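Local atomic coordinates of DNA primase (Helicobacter pylori, PDB entry 4EHS), a protein that synthesises the short RNA primers used by DNA polymerase in replication and, through the C-terminal domain described here, binds the DnaB helicase. Residues L105-F108 against E109-K113; I127-K130 against K131-A135; A135-K138 against L139-E143. All blocks are in the same frame, centred on the assembly; numbering follows the deposited sequence.

Contact 1: residues L105-F108 against E109-K113; sequences LRYF and ERQLK
The carbonyl oxygens of L105, R106, Y107 and F108 each take up the backbone N-H four residues on, from E109, R110, Q111 and L112, so that every main-chain acceptor of 105-108 is satisfied within the helix. The bond from E109 N to L105 O is the shortest of the four, 2.8 Å, and that from R110 N to R106 O the straightest, with an N-H...O angle of 172°. On the Y107 side, the side chain of Q111 bends at chi2 and crosses the tyrosine at a slant, yet the amide and ring planes are only 16° apart; Q111 CG lies 3.7 Å from Y107 CE2. Although Q111 OE1 comes within 3.9 Å of Y107 OH, the hydroxyl is hydrogen-bonded to E149 OE2. Y107 and Q111 lie on one side of helix 96-117 in the helicase-binding domain of primase, while L105, F108 and L112 pack on I136 of helix 122-140. R110 curls back at chi3 and brings one face of its guanidinium over Y107 CA, the plane of the group standing at a right angle to the tyrosine ring. Its NH1 ends 3.5 Å from R106 O, but the angle is too poor for a hydrogen bond, and the helical N-H keeps that oxygen. R106 is extended from CG to NE and reaches away from the contact, its NH2 donating to the carbonyl of P28. E109 crosses the side chain of L105, OE2 lying 3.9 Å from L105 CG; the same carboxylate oxygen forms a long, weak ion pair with K140.

Contact 2: residues I127-K130 against K131-A135; sequences ICLK and KARQA
I127-K130 and K131-A135 are successive turns of helix 122-140, joined by four i to i+4 backbone hydrogen bonds: K131 N to I127 O, A132 N to C128 O, R133 N to L129 O and Q134 N to K130 O. Their lengths hold between 2.9 and 3.0 Å, and the R133 bond is the straightest, with an N-H...O angle of 169°, so the turns follow one another without a break. L129 and R133 lie alongside each other and point the same way; the touch is a loose one, 4.1 Å from L129 CD2 to R133 NH2. The aliphatic start of R133 packs over its own hydrogen-bonding partner, CG lying 3.6 Å from L129 O, before the chain bends at chi3. Both residues border helix 96-117, L129 on I115 and R133 on L112. C128, which also touches I115, carries a covalently linked beta-mercaptoethanol, probably from the crystallisation liquor. On another side of the helix K130 and Q134 are bridged by a water: K130 NZ donates to it at 3.1 Å, and the water donates weakly to Q134 OE1, 3.2 Å away. With CG anti to the backbone N (chi1 -174°), K130 extends from the helix, then turns at chi4. Its ammonium pairs its charge with D49 of the second subunit, while K131 forms a salt bridge with E149 of its own chain and donates to V52 O of the second subunit; this would tie the helix to the dimer, consistent with the dimer that this domain forms in solution.

Contact 3: residues A135-K138 against L139-E143; sequences AIMK and LKQGE
K138 and E143 meet where helix 122-140 ends, their side chains crossing at a slant. Along K138, CB lies 4.1 Å from E143 CD, CG comes to 3.8 Å from E143 OE2, and CD passes 4.0 Å from E143 OE1. CE stands farther from that oxygen than either CD or NZ does; the chain bends at chi4 and NZ stops 4.4 Å from E143 OE1, beyond a salt bridge, so that the lysine meets the carboxylate mainly through its methylenes. The backbone beneath is a Schellman motif: G142, with positive phi (86°), turns the chain out of the helix, and E143 N bonds to K138 O at 2.9 Å from above the carbonyl plane, while G142 N bonds to L139 O. Before this, K140 N and Q141 N complete the usual bonds to I136 O and M137 O. Q141 runs alongside the selenomethionine M137, its NE2 3.6 Å from M137 CG. On the neighbouring side K140 lies alongside I136, its CD 4.1 Å from I136 CG2. L139 folds its branch over the carbonyl of A135, CG 3.2 Å from A135 O, and touches V145 of the following loop.

In the fold
Contact 1 lies on helix 96-117, and contacts 2 and 3 follow in turn on helix 122-140, the next and last helix of the chain; contacts 2 and 3 share A135. The centres stand about 10 Å apart between contacts 1 and 2 and about 12 Å apart for the other two pairs. The two helices form a helical hairpin, and the F108 ring joins them, CE2 packing on CB of A135 and CD1 on CA of A132, each at 3.7 Å. The hairpin is part of the C-terminal domain through which primase binds DnaB; contact 2 lies at the subunit interface of the dimer, and contact 3 closes the last helix.

Contact 1: residues L105-F108 against E109-K113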
ATOM      1  N   LEU A 105       1.520  -0.568  13.183  1.00 15.83           N
ATOM      2  CA  LEU A 105       1.576   0.590  14.125  1.00 18.55           C
ATOM      3  C   LEU A 105       3.015   0.969  14.426  1.00 18.96           C
ATOM      4  O   LEU A 105       3.394   2.164  14.262  1.00 17.80           O
ATOM      5  CB  LEU A 105       0.766   0.341  15.422  1.00 18.55           C
ATOM      6  CG  LEU A 105       0.830   1.420  16.525  1.00 21.41           C
ATOM      7  CD1 LEU A 105       0.066   2.666  16.148  1.00 21.90           C
ATOM      8  CD2 LEU A 105       0.315   0.898  17.844  1.00 26.26           C
ATOM      9  N   ARG A 106       3.856   0.004  14.809  1.00 16.56           N
ATOM     10  CA  ARG A 106       5.292   0.283  14.912  1.00 18.55           C
ATOM     11  C   ARG A 106       5.986   0.929  13.728  1.00 18.91           C
ATOM     12  O   ARG A 106       6.754   1.907  13.892  1.00 15.35           O
ATOM     13  CB  ARG A 106       6.073  -0.935  15.362  1.00 18.50           C
ATOM     14  CG  ARG A 106       5.569  -1.236  16.786  1.00 20.78           C
ATOM     15  CD  ARG A 106       6.534  -2.141  17.482  1.00 22.89           C
ATOM     16  NE  ARG A 106       6.118  -2.403  18.894  1.00 20.02           N
ATOM     17  CZ  ARG A 106       6.776  -3.315  19.620  1.00 18.96           C
ATOM     18  NH1 ARG A 106       7.813  -3.954  19.085  1.00 17.52           N
ATOM     19  NH2 ARG A 106       6.391  -3.582  20.839  1.00 19.58           N
ATOM     20  N   TYR A 107       5.681   0.440  12.538  1.00 16.65           N
ATOM     21  CA  TYR A 107       6.216   1.049  11.316  1.00 16.77           C
ATOM     22  C   TYR A 107       5.833   2.551  11.259  1.00 14.70           C
ATOM     23  O   TYR A 107       6.678   3.401  11.009  1.00 18.91           O
ATOM     24  CB  TYR A 107       5.643   0.310  10.100  1.00 16.42           C
ATOM     25  CG  TYR A 107       6.009   0.982   8.809  1.00 17.37           C
ATOM     26  CD1 TYR A 107       7.202   0.668   8.145  1.00 22.12           C
ATOM     27  CD2 TYR A 107       5.161   1.928   8.261  1.00 18.01           C
ATOM     28  CE1 TYR A 107       7.562   1.306   6.958  1.00 24.81           C
ATOM     29  CE2 TYR A 107       5.520   2.581   7.091  1.00 20.01           C
ATOM     30  CZ  TYR A 107       6.688   2.243   6.430  1.00 25.71           C
ATOM     31  OH  TYR A 107       6.996   2.923   5.239  1.00 28.28           O
ATOM     32  N   PHE A 108       4.589   2.866  11.470  1.00 15.95           N
ATOM     33  CA  PHE A 108       4.153   4.282  11.379  1.00 15.51           C
ATOM     34  C   PHE A 108       4.674   5.143  12.538  1.00 18.65           C
ATOM     35  O   PHE A 108       4.978   6.343  12.332  1.00 17.71           O
ATOM     36  CB  PHE A 108       2.651   4.417  11.234  1.00 15.22           C
ATOM     37  CG  PHE A 108       2.148   4.067   9.862  1.00 14.08           C
ATOM     38  CD1 PHE A 108       2.394   4.911   8.773  1.00 13.79           C
ATOM     39  CD2 PHE A 108       1.425   2.915   9.647  1.00 13.84           C
ATOM     40  CE1 PHE A 108       1.933   4.576   7.495  1.00 15.37           C
ATOM     41  CE2 PHE A 108       0.909   2.599   8.378  1.00 14.09           C
ATOM     42  CZ  PHE A 108       1.190   3.398   7.291  1.00 15.53           C
ATOM     43  N   GLU A 109       4.855   4.538  13.718  1.00 17.70           N
ATOM     44  CA  GLU A 109       5.476   5.294  14.814  1.00 21.06           C
ATOM     45  C   GLU A 109       6.907   5.675  14.441  1.00 19.57           C
ATOM     46  O   GLU A 109       7.319   6.843  14.647  1.00 21.28           O
ATOM     47  CB  GLU A 109       5.362   4.468  16.125  1.00 20.87           C
ATOM     48  CG  GLU A 109       3.952   4.497  16.723  1.00 25.55           C
ATOM     49  CD  GLU A 109       3.809   3.597  17.976  1.00 29.65           C
ATOM     50  OE1 GLU A 109       4.656   2.677  18.130  1.00 35.23           O
ATOM     51  OE2 GLU A 109       2.857   3.819  18.776  1.00 36.46           O
ATOM     52  N   ARG A 110       7.672   4.746  13.860  1.00 18.45           N
ATOM     53  CA  ARG A 110       8.969   5.057  13.334  1.00 20.73           C
ATOM     54  C   ARG A 110       8.936   6.154  12.243  1.00 22.84           C
ATOM     55  O   ARG A 110       9.854   6.981  12.175  1.00 24.24           O
ATOM     56  CB  ARG A 110       9.668   3.828  12.750  1.00 21.15           C
ATOM     57  CG  ARG A 110      10.119   2.827  13.821  1.00 22.99           C
ATOM     58  CD  ARG A 110      10.998   1.712  13.260  1.00 23.25           C
ATOM     59  NE  ARG A 110      10.559   0.992  12.070  1.00 25.98           N
ATOM     60  CZ  ARG A 110       9.705  -0.052  12.058  1.00 23.01           C
ATOM     61  NH1 ARG A 110       9.158  -0.491  13.183  1.00 18.65           N
ATOM     62  NH2 ARG A 110       9.439  -0.651  10.901  1.00 21.11           N
ATOM     63  N   GLN A 111       7.941   6.110  11.364  1.00 19.57           N
ATOM     64  CA  GLN A 111       7.807   7.135  10.342  1.00 20.82           C
ATOM     65  C   GLN A 111       7.722   8.522  10.955  1.00 20.12           C
ATOM     66  O   GLN A 111       8.288   9.451  10.406  1.00 22.52           O
ATOM     67  CB  GLN A 111       6.562   6.889   9.477  1.00 21.83           C
ATOM     68  CG  GLN A 111       6.765   5.740   8.512  1.00 26.95           C
ATOM     69  CD  GLN A 111       8.027   5.865   7.711  1.00 34.74           C
ATOM     70  OE1 GLN A 111       8.930   5.051   7.825  1.00 44.79           O
ATOM     71  NE2 GLN A 111       8.102   6.890   6.892  1.00 38.21           N
ATOM     72  N   LEU A 112       6.938   8.661  12.004  1.00 20.34           N
ATOM     73  CA  LEU A 112       6.780   9.925  12.698  1.00 23.59           C
ATOM     74  C   LEU A 112       8.153  10.468  13.117  1.00 25.62           C
ATOM     75  O   LEU A 112       8.401  11.652  12.993  1.00 27.43           O
ATOM     76  CB  LEU A 112       5.860   9.804  13.923  1.00 24.79           C
ATOM     77  CG  LEU A 112       4.354   9.896  13.766  1.00 25.38           C
ATOM     78  CD1 LEU A 112       3.667  10.103  15.109  1.00 28.97           C
ATOM     79  CD2 LEU A 112       3.936  11.021  12.829  1.00 27.26           C
ATOM     80  N   LYS A 113       9.044   9.610  13.585  1.00 26.10           N
ATOM     81  CA  LYS A 113      10.438  10.078  13.882  1.00 30.32           C
ATOM     82  C   LYS A 113      11.329  10.337  12.678  1.00 31.78           C
ATOM     83  O   LYS A 113      12.142  11.286  12.677  1.00 30.27           O
ATOM     84  CB  LYS A 113      11.191   9.060  14.748  1.00 35.10           C
ATOM     85  CG  LYS A 113      10.674   8.883  16.158  1.00 40.89           C
ATOM     86  CD  LYS A 113      11.703   8.059  16.935  1.00 49.09           C
ATOM     87  CE  LYS A 113      12.998   8.842  17.176  1.00 53.02           C
ATOM     88  NZ  LYS A 113      14.128   7.927  17.501  1.00 61.22           N
TER

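Contact 2: residues I127-K130 against K131-A135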
ATOM      1  N   ILE A 127       2.739  15.814   4.055  1.00 18.61           N
ATOM      2  CA  ILE A 127       1.745  14.819   3.658  1.00 18.96           C
ATOM      3  C   ILE A 127       1.949  13.489   4.366  1.00 17.40           C
ATOM      4  O   ILE A 127       1.039  12.865   4.793  1.00 19.14           O
ATOM      5  CB  ILE A 127       1.726  14.588   2.140  1.00 23.80           C
ATOM      6  CG1 ILE A 127       1.351  15.848   1.417  1.00 28.15           C
ATOM      7  CG2 ILE A 127       0.682  13.597   1.813  1.00 27.84           C
ATOM      8  CD1 ILE A 127       1.580  15.817  -0.022  1.00 28.48           C
ATOM      9  N   CYS A 128       3.190  13.110   4.479  1.00 17.39           N
ATOM     10  CA  CYS A 128       3.563  11.855   5.035  1.00 19.99           C
ATOM     11  C   CYS A 128       3.410  11.838   6.526  1.00 17.42           C
ATOM     12  O   CYS A 128       2.990  10.876   7.040  1.00 16.55           O
ATOM     13  CB  CYS A 128       4.959  11.483   4.612  1.00 23.78           C
ATOM     14  SG  CYS A 128       5.068  11.209   2.866  1.00 35.28           S
ATOM     15  N   LEU A 129       3.686  12.934   7.192  1.00 16.99           N
ATOM     16  CA  LEU A 129       3.429  12.982   8.617  1.00 16.69           C
ATOM     17  C   LEU A 129       1.935  12.855   8.896  1.00 15.87           C
ATOM     18  O   LEU A 129       1.528  12.150   9.759  1.00 14.64           O
ATOM     19  CB  LEU A 129       3.962  14.263   9.235  1.00 17.12           C
ATOM     20  CG  LEU A 129       5.446  14.340   9.386  1.00 17.93           C
ATOM     21  CD1 LEU A 129       5.895  15.714   9.716  1.00 21.10           C
ATOM     22  CD2 LEU A 129       5.865  13.451  10.435  1.00 19.11           C
ATOM     23  N   LYS A 130       1.150  13.567   8.109  1.00 16.34           N
ATOM     24  CA  LYS A 130      -0.292  13.525   8.332  1.00 17.76           C
ATOM     25  C   LYS A 130      -0.838  12.102   8.123  1.00 15.97           C
ATOM     26  O   LYS A 130      -1.613  11.620   8.947  1.00 17.19           O
ATOM     27  CB  LYS A 130      -0.990  14.509   7.398  1.00 20.00           C
ATOM     28  CG  LYS A 130      -2.506  14.642   7.677  1.00 23.90           C
ATOM     29  CD  LYS A 130      -3.067  15.787   6.826  1.00 28.32           C
ATOM     30  CE  LYS A 130      -4.360  16.315   7.435  1.00 33.70           C
ATOM     31  NZ  LYS A 130      -5.512  15.541   6.928  1.00 42.53           N
ATOM     32  N   LYS A 131      -0.354  11.445   7.065  1.00 18.48           N
ATOM     33  CA  LYS A 131      -0.732  10.066   6.777  1.00 19.44           C
ATOM     34  C   LYS A 131      -0.306   9.109   7.879  1.00 18.25           C
ATOM     35  O   LYS A 131      -1.098   8.239   8.286  1.00 17.35           O
ATOM     36  CB  LYS A 131      -0.139   9.631   5.461  1.00 23.30           C
ATOM     37  CG  LYS A 131      -0.649   8.236   5.041  1.00 32.10           C
ATOM     38  CD  LYS A 131       0.498   7.223   4.810  1.00 38.75           C
ATOM     39  CE  LYS A 131       0.055   5.913   4.104  1.00 41.58           C
ATOM     40  NZ  LYS A 131       0.593   5.781   2.720  1.00 40.23           N
ATOM     41  N   ALA A 132       0.903   9.265   8.405  1.00 15.27           N
ATOM     42  CA  ALA A 132       1.334   8.370   9.509  1.00 16.26           C
ATOM     43  C   ALA A 132       0.494   8.577  10.755  1.00 17.89           C
ATOM     44  O   ALA A 132       0.168   7.651  11.421  1.00 18.89           O
ATOM     45  CB  ALA A 132       2.779   8.600   9.841  1.00 13.84           C
ATOM     46  N   ARG A 133       0.189   9.843  11.099  1.00 17.24           N
ATOM     47  CA  ARG A 133      -0.674  10.115  12.274  1.00 18.71           C
ATOM     48  C   ARG A 133      -2.072   9.541  12.125  1.00 19.49           C
ATOM     49  O   ARG A 133      -2.661   8.995  13.098  1.00 21.45           O
ATOM     50  CB  ARG A 133      -0.793  11.636  12.548  1.00 19.95           C
ATOM     51  CG  ARG A 133       0.434  12.257  13.178  1.00 22.28           C
ATOM     52  CD  ARG A 133       0.184  13.808  13.491  1.00 23.00           C
ATOM     53  NE  ARG A 133       1.365  14.593  13.101  1.00 26.20           N
ATOM     54  CZ  ARG A 133       2.472  14.607  13.809  1.00 28.10           C
ATOM     55  NH1 ARG A 133       2.458  13.912  14.945  1.00 26.22           N
ATOM     56  NH2 ARG A 133       3.601  15.260  13.386  1.00 33.30           N
ATOM     57  N   GLN A 134      -2.608   9.690  10.920  1.00 18.95           N
ATOM     58  CA  GLN A 134      -3.911   9.197  10.630  1.00 20.83           C
ATOM     59  C   GLN A 134      -3.884   7.676  10.784  1.00 20.40           C
ATOM     60  O   GLN A 134      -4.818   7.074  11.384  1.00 20.65           O
ATOM     61  CB  GLN A 134      -4.366   9.576   9.239  1.00 24.35           C
ATOM     62  CG  GLN A 134      -5.816   9.131   9.032  1.00 33.08           C
ATOM     63  CD  GLN A 134      -6.317   9.297   7.613  1.00 37.62           C
ATOM     64  OE1 GLN A 134      -5.536   9.275   6.661  1.00 42.94           O
ATOM     65  NE2 GLN A 134      -7.627   9.485   7.465  1.00 44.52           N
ATOM     66  N   ALA A 135      -2.856   7.068  10.210  1.00 18.38           N
ATOM     67  CA  ALA A 135      -2.760   5.568  10.276  1.00 17.25           C
ATOM     68  C   ALA A 135      -2.712   5.063  11.722  1.00 17.19           C
ATOM     69  O   ALA A 135      -3.395   4.084  12.116  1.00 19.19           O
ATOM     70  CB  ALA A 135      -1.518   5.100   9.476  1.00 15.05           C
TER
HETATM   71  O   HOH W   1      -5.015  12.475   6.713  1.00 43.12           O

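Contact 3: residues A135-K138 against L139-E143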
ATOM      1  N   ALA A 135      -2.856   7.068  10.210  1.00 18.38           N
ATOM      2  CA  ALA A 135      -2.760   5.568  10.276  1.00 17.25           C
ATOM      3  C   ALA A 135      -2.712   5.063  11.722  1.00 17.19           C
ATOM      4  O   ALA A 135      -3.395   4.084  12.116  1.00 19.19           O
ATOM      5  CB  ALA A 135      -1.518   5.100   9.476  1.00 15.05           C
ATOM      6  N   ILE A 136      -1.913   5.741  12.536  1.00 18.02           N
ATOM      7  CA  ILE A 136      -1.741   5.400  13.954  1.00 19.28           C
ATOM      8  C   ILE A 136      -3.110   5.504  14.640  1.00 20.80           C
ATOM      9  O   ILE A 136      -3.470   4.633  15.414  1.00 22.54           O
ATOM     10  CB  ILE A 136      -0.646   6.294  14.595  1.00 20.51           C
ATOM     11  CG1 ILE A 136       0.762   5.910  14.053  1.00 17.82           C
ATOM     12  CG2 ILE A 136      -0.671   6.196  16.147  1.00 20.51           C
ATOM     13  CD1 ILE A 136       1.866   6.943  14.368  1.00 19.04           C
HETATM   14  N   MSE A 137      -3.867   6.554  14.337  1.00 23.82           N
HETATM   15  CA  MSE A 137      -5.203   6.709  14.903  1.00 25.52           C
HETATM   16  C   MSE A 137      -6.076   5.501  14.568  1.00 28.14           C
HETATM   17  O   MSE A 137      -6.631   4.855  15.457  1.00 29.61           O
HETATM   18  CB  MSE A 137      -5.858   7.991  14.387  1.00 31.71           C
HETATM   19  CG  MSE A 137      -7.117   8.391  15.139  1.00 31.11           C
HETATM   20 SE   MSE A 137      -7.904  10.042  14.465  1.00 44.43          SE
HETATM   21  CE  MSE A 137      -8.309   9.464  12.646  1.00 37.53           C
ATOM     22  N   LYS A 138      -6.185   5.204  13.277  1.00 26.41           N
ATOM     23  CA  LYS A 138      -6.963   4.065  12.788  1.00 26.31           C
ATOM     24  C   LYS A 138      -6.505   2.751  13.377  1.00 22.39           C
ATOM     25  O   LYS A 138      -7.353   1.944  13.767  1.00 24.82           O
ATOM     26  CB  LYS A 138      -6.980   4.004  11.268  1.00 25.32           C
ATOM     27  CG  LYS A 138      -7.858   5.065  10.666  1.00 28.69           C
ATOM     28  CD  LYS A 138      -7.653   5.212   9.181  1.00 31.84           C
ATOM     29  CE  LYS A 138      -8.552   6.333   8.660  1.00 39.55           C
ATOM     30  NZ  LYS A 138      -9.233   5.902   7.411  1.00 40.34           N
ATOM     31  N   LEU A 139      -5.194   2.530  13.438  1.00 23.84           N
ATOM     32  CA  LEU A 139      -4.687   1.263  13.939  1.00 24.33           C
ATOM     33  C   LEU A 139      -5.175   1.112  15.357  1.00 28.03           C
ATOM     34  O   LEU A 139      -5.688   0.058  15.745  1.00 26.58           O
ATOM     35  CB  LEU A 139      -3.172   1.151  13.785  1.00 22.42           C
ATOM     36  CG  LEU A 139      -2.750   0.998  12.293  1.00 19.54           C
ATOM     37  CD1 LEU A 139      -1.357   1.537  11.902  1.00 14.55           C
ATOM     38  CD2 LEU A 139      -2.768  -0.489  11.926  1.00 18.94           C
ATOM     39  N   LYS A 140      -5.076   2.179  16.126  1.00 26.78           N
ATOM     40  CA  LYS A 140      -5.544   2.085  17.507  1.00 29.45           C
ATOM     41  C   LYS A 140      -7.054   1.972  17.567  1.00 29.97           C
ATOM     42  O   LYS A 140      -7.572   1.444  18.540  1.00 34.45           O
ATOM     43  CB  LYS A 140      -5.058   3.291  18.320  1.00 29.78           C
ATOM     44  CG  LYS A 140      -3.572   3.260  18.615  1.00 30.07           C
ATOM     45  CD  LYS A 140      -3.121   4.649  19.051  1.00 33.69           C
ATOM     46  CE  LYS A 140      -1.854   4.483  19.862  1.00 37.21           C
ATOM     47  NZ  LYS A 140      -0.714   4.975  19.056  1.00 44.65           N
ATOM     48  N   GLN A 141      -7.782   2.468  16.564  1.00 31.87           N
ATOM     49  CA  GLN A 141      -9.234   2.222  16.543  1.00 34.55           C
ATOM     50  C   GLN A 141      -9.515   0.743  16.149  1.00 36.96           C
ATOM     51  O   GLN A 141     -10.671   0.362  15.986  1.00 38.44           O
ATOM     52  CB  GLN A 141      -9.969   3.169  15.590  1.00 36.49           C
ATOM     53  CG  GLN A 141     -10.194   4.588  16.090  1.00 38.76           C
ATOM     54  CD  GLN A 141     -10.500   5.591  14.957  1.00 43.74           C
ATOM     55  OE1 GLN A 141     -10.824   5.224  13.793  1.00 39.69           O
ATOM     56  NE2 GLN A 141     -10.376   6.877  15.292  1.00 37.60           N
ATOM     57  N   GLY A 142      -8.461  -0.060  15.975  1.00 30.50           N
ATOM     58  CA  GLY A 142      -8.588  -1.448  15.503  1.00 33.07           C
ATOM     59  C   GLY A 142      -8.646  -1.734  14.001  1.00 32.01           C
ATOM     60  O   GLY A 142      -8.961  -2.870  13.613  1.00 30.13           O
ATOM     61  N   GLU A 143      -8.380  -0.733  13.139  1.00 31.09           N
ATOM     62  CA  GLU A 143      -8.453  -0.930  11.683  1.00 28.62           C
ATOM     63  C   GLU A 143      -7.075  -1.260  11.134  1.00 28.25           C
ATOM     64  O   GLU A 143      -6.105  -0.655  11.548  1.00 30.46           O
ATOM     65  CB  GLU A 143      -8.835   0.338  10.893  1.00 30.83           C
ATOM     66  CG  GLU A 143     -10.069   1.140  11.243  1.00 39.00           C
ATOM     67  CD  GLU A 143     -10.381   2.116  10.128  1.00 35.88           C
ATOM     68  OE1 GLU A 143      -9.913   1.875   8.984  1.00 38.27           O
ATOM     69  OE2 GLU A 143     -11.111   3.107  10.373  1.00 39.76           O
TER